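Local coordinates for protein nitrate reductase (Ulva prolifera, PDB 5YLY) that probably catalyses the NADH-dependent reduction of nitrate to nitrite in nitrate assimilation, here represented by its FAD-binding cytochrome b5 reductase domain, at residues A[167-170]-A[176-179]; A[196-201]-A[210-215]. All coordinates share one frame; numbering follows the deposited sequence.

Interaction 1 of 2, residues A[167-170]-A[176-179]; sequences MIAG and PMYQ
The carbonyl oxygen of Ile168 is the polar atom on which the helix side chain ends: the terminal methyl CE of Met177 rests 3.4 Å from Ile168 O, an ordinary van der Waals approach to a residue whose backbone is already hydrogen-bonded to Val262 and Cys264. This is the first strand-to-helix step of the Rossmann-like NAD-binding domain, in which strand 164-170 ends in a glycine-rich turn and helix 174-185 folds back over the parallel sheet. The side-chain contacts between strand and helix are apolar. Met177 places its CG beside its own backbone N and then kinks at chi2 (-49°), which turns the thioether across the strand, toward the neighbouring strand 259-264, whose Val262 and Cys264 also touch Met177. The bend puts SD 3.6 Å from CB of Met167, while CG one bond earlier lies 3.9 Å from the methyl of Ala169. Met167 answers with an extended chain (chi2 178°), and the two methionines slide alongside each other in opposite directions, each sulfur lying close to the root of the other side chain. Replacing Met177 by an alanine removes CG, SD and CE, and would probably open a gap bordered by Met167 CB, the Ala169 methyl and the Ile168 carbonyl. The C-terminal Phe292 also touches Met177, and Pro176, one residue earlier on the helix, touches the bound FAD. At the far end of the extended Met167 chain, SD lies 3.8 Å from CB of Met177 and CE 4.0 Å from the Met177 carbonyl oxygen.

Interaction 2 of 2, residues A[196-201]-A[210-215]; sequences LLYANQ and PELEAL
Leu212 comes down from its helix onto two strand side chains at once and crosses both Leu196 and Tyr198 at about a right angle. The two branches of its fork divide the work: CD2 meets CD2 of Leu196 at 3.9 Å, and CD1 lies at the same distance, 3.9 Å, from CD2 of the Tyr198 ring. CE2 of that ring is only slightly farther from Leu212 CD1, at 4.1 Å, so the methyl straddles a ring bond and approaches obliquely. Two residues apart, Leu196 and Tyr198 both start out from the strand toward the helix, and both then hold CG anti to the backbone N (chi1 169° and -173°), beside the carbonyl carbon; Leu212 thus finds a neighbour for each methyl. The pair belongs to the second beta-alpha-beta unit of the parallel-sheet, Rossmann-like NAD-binding domain: strand 193-200, helix 209-218 and strand 223-229. Ile225 and Tyr227 of the last strand also touch Leu212, as does Leu174 of the preceding helix. The tyrosine ring is held at more than one point. Over one of its faces stands the side-chain amide of Asn200, with ND2 3.3 Å above the plane and close to the ring centre; this cover and the packing of Leu212 CD1 probably limit turning of the ring. The hydroxyl is gripped twice, by hydrogen bonds with the carbonyl oxygen of Gly171 and the backbone N of Leu207, which satisfy this buried group and fix the position of the ring's far end.

Interactions 1 and 2 are successive strand-helix steps of one parallel sheet, their centres 9 Å apart. Strands 164-170 and 193-200 are neighbours, joined by probable hydrogen bonds from Leu197 N to Met167 O and from Ala199 N to Ala169 O, both 2.8 Å. Between the layers Met167 of interaction 1 also touches Leu196 of interaction 2, and the two helices meet where Tyr178 OH packs 3.4 Å from Glu211 CB. Both contacts lie near the FAD site without reaching the cofactor through Met177 or Tyr198: each of these side chains is about 9 Å from bound FAD, and each is about 7 Å from the side chain of Thr175, a probable FAD-binding residue.

Interaction 1 of 2, residues A[167-170]-A[176-179]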
ATOM      1  N   MET A 167       9.761  -5.805  -0.405  1.00 25.35           N
ATOM      2  CA  MET A 167       8.344  -5.524  -0.292  1.00 24.52           C
ATOM      3  C   MET A 167       7.575  -6.521  -1.114  1.00 29.56           C
ATOM      4  O   MET A 167       7.877  -6.722  -2.300  1.00 28.54           O
ATOM      5  CB  MET A 167       8.041  -4.105  -0.795  1.00 24.79           C
ATOM      6  CG  MET A 167       8.798  -3.045  -0.045  1.00 24.39           C
ATOM      7  SD  MET A 167       8.420  -1.449  -0.725  1.00 25.61           S
ATOM      8  CE  MET A 167       9.177  -0.473   0.490  1.00 23.02           C
ATOM      9  N   ILE A 168       6.596  -7.173  -0.484  1.00 25.23           N
ATOM     10  CA  ILE A 168       5.754  -8.096  -1.219  1.00 27.00           C
ATOM     11  C   ILE A 168       4.328  -7.606  -1.059  1.00 30.38           C
ATOM     12  O   ILE A 168       3.823  -7.537   0.061  1.00 30.65           O
ATOM     13  CB  ILE A 168       5.893  -9.588  -0.828  1.00 30.10           C
ATOM     14  CG1 ILE A 168       7.368 -10.058  -0.786  1.00 31.29           C
ATOM     15  CG2 ILE A 168       5.026 -10.454  -1.759  1.00 30.72           C
ATOM     16  CD1 ILE A 168       7.493 -11.624  -0.377  1.00 39.24           C
ATOM     17  N   ALA A 169       3.692  -7.301  -2.178  1.00 26.89           N
ATOM     18  CA  ALA A 169       2.313  -6.845  -2.193  1.00 26.33           C
ATOM     19  C   ALA A 169       1.467  -7.695  -3.098  1.00 30.47           C
ATOM     20  O   ALA A 169       1.937  -8.178  -4.127  1.00 28.87           O
ATOM     21  CB  ALA A 169       2.253  -5.385  -2.657  1.00 25.77           C
ATOM     22  N   GLY A 170       0.199  -7.796  -2.740  1.00 29.22           N
ATOM     23  CA  GLY A 170      -0.833  -8.443  -3.542  1.00 30.64           C
ATOM     24  C   GLY A 170      -2.001  -7.487  -3.662  1.00 34.19           C
ATOM     25  O   GLY A 170      -2.428  -6.923  -2.653  1.00 32.99           O
ATOM     26  N   PRO A 176       0.383   0.469   0.996  1.00 23.47           N
ATOM     27  CA  PRO A 176       1.338   0.588   2.117  1.00 22.90           C
ATOM     28  C   PRO A 176       2.781   0.551   1.609  1.00 25.63           C
ATOM     29  O   PRO A 176       3.612   1.269   2.131  1.00 26.39           O
ATOM     30  CB  PRO A 176       0.993  -0.625   2.993  1.00 24.87           C
ATOM     31  CG  PRO A 176      -0.486  -0.857   2.731  1.00 28.97           C
ATOM     32  CD  PRO A 176      -0.539  -0.661   1.222  1.00 24.57           C
ATOM     33  N   MET A 177       3.080  -0.267   0.561  1.00 23.32           N
ATOM     34  CA  MET A 177       4.444  -0.333  -0.024  1.00 21.86           C
ATOM     35  C   MET A 177       4.786   0.972  -0.728  1.00 25.61           C
ATOM     36  O   MET A 177       5.859   1.528  -0.500  1.00 25.03           O
ATOM     37  CB  MET A 177       4.589  -1.504  -1.044  1.00 23.83           C
ATOM     38  CG  MET A 177       4.252  -2.846  -0.469  1.00 27.12           C
ATOM     39  SD  MET A 177       5.094  -3.125   1.106  1.00 29.79           S
ATOM     40  CE  MET A 177       4.188  -4.514   1.680  1.00 30.10           C
ATOM     41  N   TYR A 178       3.870   1.462  -1.568  1.00 22.49           N
ATOM     42  CA  TYR A 178       4.058   2.710  -2.324  1.00 22.09           C
ATOM     43  C   TYR A 178       4.392   3.913  -1.379  1.00 21.89           C
ATOM     44  O   TYR A 178       5.289   4.705  -1.665  1.00 21.91           O
ATOM     45  CB  TYR A 178       2.783   2.952  -3.134  1.00 22.34           C
ATOM     46  CG  TYR A 178       2.867   4.084  -4.126  1.00 23.12           C
ATOM     47  CD1 TYR A 178       3.804   4.072  -5.157  1.00 23.80           C
ATOM     48  CD2 TYR A 178       2.011   5.175  -4.035  1.00 25.57           C
ATOM     49  CE1 TYR A 178       3.874   5.115  -6.089  1.00 26.03           C
ATOM     50  CE2 TYR A 178       2.037   6.197  -4.995  1.00 26.97           C
ATOM     51  CZ  TYR A 178       2.979   6.170  -6.011  1.00 29.86           C
ATOM     52  OH  TYR A 178       2.997   7.196  -6.943  1.00 28.22           O
ATOM     53  N   GLN A 179       3.732   3.989  -0.235  1.00 19.25           N
ATOM     54  CA  GLN A 179       3.972   5.067   0.728  1.00 19.96           C
ATOM     55  C   GLN A 179       5.447   5.000   1.240  1.00 23.85           C
ATOM     56  O   GLN A 179       6.149   6.027   1.298  1.00 22.30           O
ATOM     57  CB  GLN A 179       2.997   4.936   1.922  1.00 21.08           C
ATOM     58  CG  GLN A 179       3.169   6.047   2.966  1.00 21.16           C
ATOM     59  CD  GLN A 179       2.713   5.573   4.306  1.00 27.48           C
ATOM     60  OE1 GLN A 179       3.339   4.711   4.906  1.00 26.88           O
ATOM     61  NE2 GLN A 179       1.568   6.052   4.771  1.00 26.49           N
TER

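Interaction 2 of 2, residues A[196-201]-A[210-215]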
ATOM      1  N   LEU A 196      10.720  -4.663  -4.874  1.00 23.38           N
ATOM      2  CA  LEU A 196       9.292  -4.926  -4.781  1.00 23.41           C
ATOM      3  C   LEU A 196       8.900  -6.110  -5.642  1.00 27.56           C
ATOM      4  O   LEU A 196       9.295  -6.199  -6.818  1.00 26.94           O
ATOM      5  CB  LEU A 196       8.497  -3.659  -5.207  1.00 22.42           C
ATOM      6  CG  LEU A 196       6.966  -3.838  -5.410  1.00 24.08           C
ATOM      7  CD1 LEU A 196       6.251  -4.151  -4.080  1.00 24.03           C
ATOM      8  CD2 LEU A 196       6.357  -2.569  -6.063  1.00 24.26           C
ATOM      9  N   LEU A 197       8.077  -6.992  -5.064  1.00 24.60           N
ATOM     10  CA  LEU A 197       7.485  -8.111  -5.785  1.00 24.99           C
ATOM     11  C   LEU A 197       5.969  -7.900  -5.684  1.00 27.20           C
ATOM     12  O   LEU A 197       5.421  -7.837  -4.587  1.00 26.71           O
ATOM     13  CB  LEU A 197       7.957  -9.458  -5.224  1.00 26.03           C
ATOM     14  CG  LEU A 197       7.288 -10.734  -5.816  1.00 30.59           C
ATOM     15  CD1 LEU A 197       7.448 -10.803  -7.343  1.00 31.47           C
ATOM     16  CD2 LEU A 197       7.913 -11.987  -5.236  1.00 33.52           C
ATOM     17  N   TYR A 198       5.310  -7.687  -6.823  1.00 25.76           N
ATOM     18  CA  TYR A 198       3.888  -7.333  -6.792  1.00 25.50           C
ATOM     19  C   TYR A 198       3.076  -8.362  -7.539  1.00 29.67           C
ATOM     20  O   TYR A 198       3.241  -8.513  -8.755  1.00 28.57           O
ATOM     21  CB  TYR A 198       3.722  -5.901  -7.374  1.00 24.37           C
ATOM     22  CG  TYR A 198       2.346  -5.258  -7.300  1.00 24.85           C
ATOM     23  CD1 TYR A 198       1.400  -5.679  -6.364  1.00 26.88           C
ATOM     24  CD2 TYR A 198       2.009  -4.190  -8.139  1.00 25.42           C
ATOM     25  CE1 TYR A 198       0.129  -5.094  -6.306  1.00 27.66           C
ATOM     26  CE2 TYR A 198       0.771  -3.553  -8.042  1.00 24.79           C
ATOM     27  CZ  TYR A 198      -0.171  -4.019  -7.140  1.00 28.42           C
ATOM     28  OH  TYR A 198      -1.412  -3.438  -7.115  1.00 27.65           O
ATOM     29  N   ALA A 199       2.173  -9.050  -6.817  1.00 26.80           N
ATOM     30  CA  ALA A 199       1.332 -10.113  -7.394  1.00 29.03           C
ATOM     31  C   ALA A 199      -0.113  -9.665  -7.593  1.00 34.01           C
ATOM     32  O   ALA A 199      -0.675  -8.990  -6.730  1.00 35.26           O
ATOM     33  CB  ALA A 199       1.360 -11.339  -6.502  1.00 31.55           C
ATOM     34  N   ASN A 200      -0.717 -10.027  -8.737  1.00 31.93           N
ATOM     35  CA  ASN A 200      -2.115  -9.704  -9.035  1.00 32.23           C
ATOM     36  C   ASN A 200      -2.721 -10.809  -9.852  1.00 37.59           C
ATOM     37  O   ASN A 200      -1.981 -11.579 -10.455  1.00 36.55           O
ATOM     38  CB  ASN A 200      -2.246  -8.389  -9.798  1.00 32.21           C
ATOM     39  CG  ASN A 200      -1.855  -7.220  -8.963  1.00 41.24           C
ATOM     40  OD1 ASN A 200      -2.578  -6.822  -8.052  1.00 36.52           O
ATOM     41  ND2 ASN A 200      -0.637  -6.757  -9.155  1.00 29.92           N
ATOM     42  N   GLN A 201      -4.055 -10.865  -9.917  1.00 36.02           N
ATOM     43  CA  GLN A 201      -4.709 -11.917 -10.697  1.00 38.42           C
ATOM     44  C   GLN A 201      -4.438 -11.756 -12.194  1.00 42.24           C
ATOM     45  O   GLN A 201      -4.025 -12.710 -12.860  1.00 42.97           O
ATOM     46  CB  GLN A 201      -6.215 -11.935 -10.413  1.00 42.50           C
ATOM     47  CG  GLN A 201      -6.635 -12.878  -9.292  1.00 71.05           C
ATOM     48  CD  GLN A 201      -8.072 -12.619  -8.914  1.00 94.55           C
ATOM     49  OE1 GLN A 201      -8.373 -11.674  -8.174  1.00 89.54           O
ATOM     50  NE2 GLN A 201      -8.992 -13.356  -9.522  1.00 88.37           N
ATOM     51  N   PRO A 210       2.015   2.868 -14.036  1.00 25.98           N
ATOM     52  CA  PRO A 210       2.859   3.953 -14.591  1.00 26.19           C
ATOM     53  C   PRO A 210       3.738   4.593 -13.513  1.00 27.41           C
ATOM     54  O   PRO A 210       4.918   4.848 -13.749  1.00 26.08           O
ATOM     55  CB  PRO A 210       1.821   4.937 -15.148  1.00 28.79           C
ATOM     56  CG  PRO A 210       0.661   4.046 -15.546  1.00 32.98           C
ATOM     57  CD  PRO A 210       0.587   3.127 -14.328  1.00 28.27           C
ATOM     58  N   GLU A 211       3.175   4.801 -12.320  1.00 23.28           N
ATOM     59  CA  GLU A 211       3.878   5.412 -11.181  1.00 24.15           C
ATOM     60  C   GLU A 211       5.009   4.539 -10.701  1.00 26.25           C
ATOM     61  O   GLU A 211       6.097   5.051 -10.441  1.00 24.84           O
ATOM     62  CB  GLU A 211       2.932   5.718 -10.020  1.00 24.96           C
ATOM     63  CG  GLU A 211       1.968   6.851 -10.327  1.00 32.80           C
ATOM     64  CD  GLU A 211       0.756   6.517 -11.184  1.00 38.99           C
ATOM     65  OE1 GLU A 211       0.545   5.336 -11.545  1.00 28.94           O
ATOM     66  OE2 GLU A 211       0.010   7.465 -11.506  1.00 36.11           O
ATOM     67  N   LEU A 212       4.762   3.221 -10.595  1.00 23.59           N
ATOM     68  CA  LEU A 212       5.801   2.273 -10.187  1.00 22.34           C
ATOM     69  C   LEU A 212       6.917   2.250 -11.211  1.00 26.52           C
ATOM     70  O   LEU A 212       8.096   2.319 -10.839  1.00 26.55           O
ATOM     71  CB  LEU A 212       5.228   0.867  -9.999  1.00 22.30           C
ATOM     72  CG  LEU A 212       4.296   0.662  -8.781  1.00 23.28           C
ATOM     73  CD1 LEU A 212       3.639  -0.726  -8.849  1.00 24.25           C
ATOM     74  CD2 LEU A 212       5.061   0.851  -7.461  1.00 26.22           C
ATOM     75  N   GLU A 213       6.563   2.153 -12.502  1.00 24.82           N
ATOM     76  CA  GLU A 213       7.578   2.166 -13.556  1.00 26.07           C
ATOM     77  C   GLU A 213       8.407   3.466 -13.546  1.00 27.88           C
ATOM     78  O   GLU A 213       9.617   3.402 -13.725  1.00 26.21           O
ATOM     79  CB  GLU A 213       6.968   1.877 -14.929  1.00 28.85           C
ATOM     80  CG  GLU A 213       6.562   0.403 -15.041  1.00 39.82           C
ATOM     81  CD  GLU A 213       7.693  -0.579 -14.770  1.00 55.54           C
ATOM     82  OE1 GLU A 213       8.644  -0.610 -15.581  1.00 40.12           O
ATOM     83  OE2 GLU A 213       7.695  -1.220 -13.692  1.00 43.94           O
ATOM     84  N   ALA A 214       7.754   4.623 -13.301  1.00 25.34           N
ATOM     85  CA  ALA A 214       8.452   5.920 -13.256  1.00 26.50           C
ATOM     86  C   ALA A 214       9.423   5.989 -12.059  1.00 28.83           C
ATOM     87  O   ALA A 214      10.498   6.569 -12.199  1.00 26.07           O
ATOM     88  CB  ALA A 214       7.460   7.062 -13.214  1.00 26.67           C
ATOM     89  N   LEU A 215       9.070   5.366 -10.920  1.00 26.21           N
ATOM     90  CA  LEU A 215       9.973   5.304  -9.756  1.00 26.76           C
ATOM     91  C   LEU A 215      11.196   4.464 -10.078  1.00 31.80           C
ATOM     92  O   LEU A 215      12.313   4.860  -9.751  1.00 32.51           O
ATOM     93  CB  LEU A 215       9.271   4.695  -8.521  1.00 26.14           C
ATOM     94  CG  LEU A 215       8.353   5.587  -7.694  1.00 30.00           C
ATOM     95  CD1 LEU A 215       7.701   4.770  -6.560  1.00 29.88           C
ATOM     96  CD2 LEU A 215       9.136   6.779  -7.056  1.00 32.38           C
TER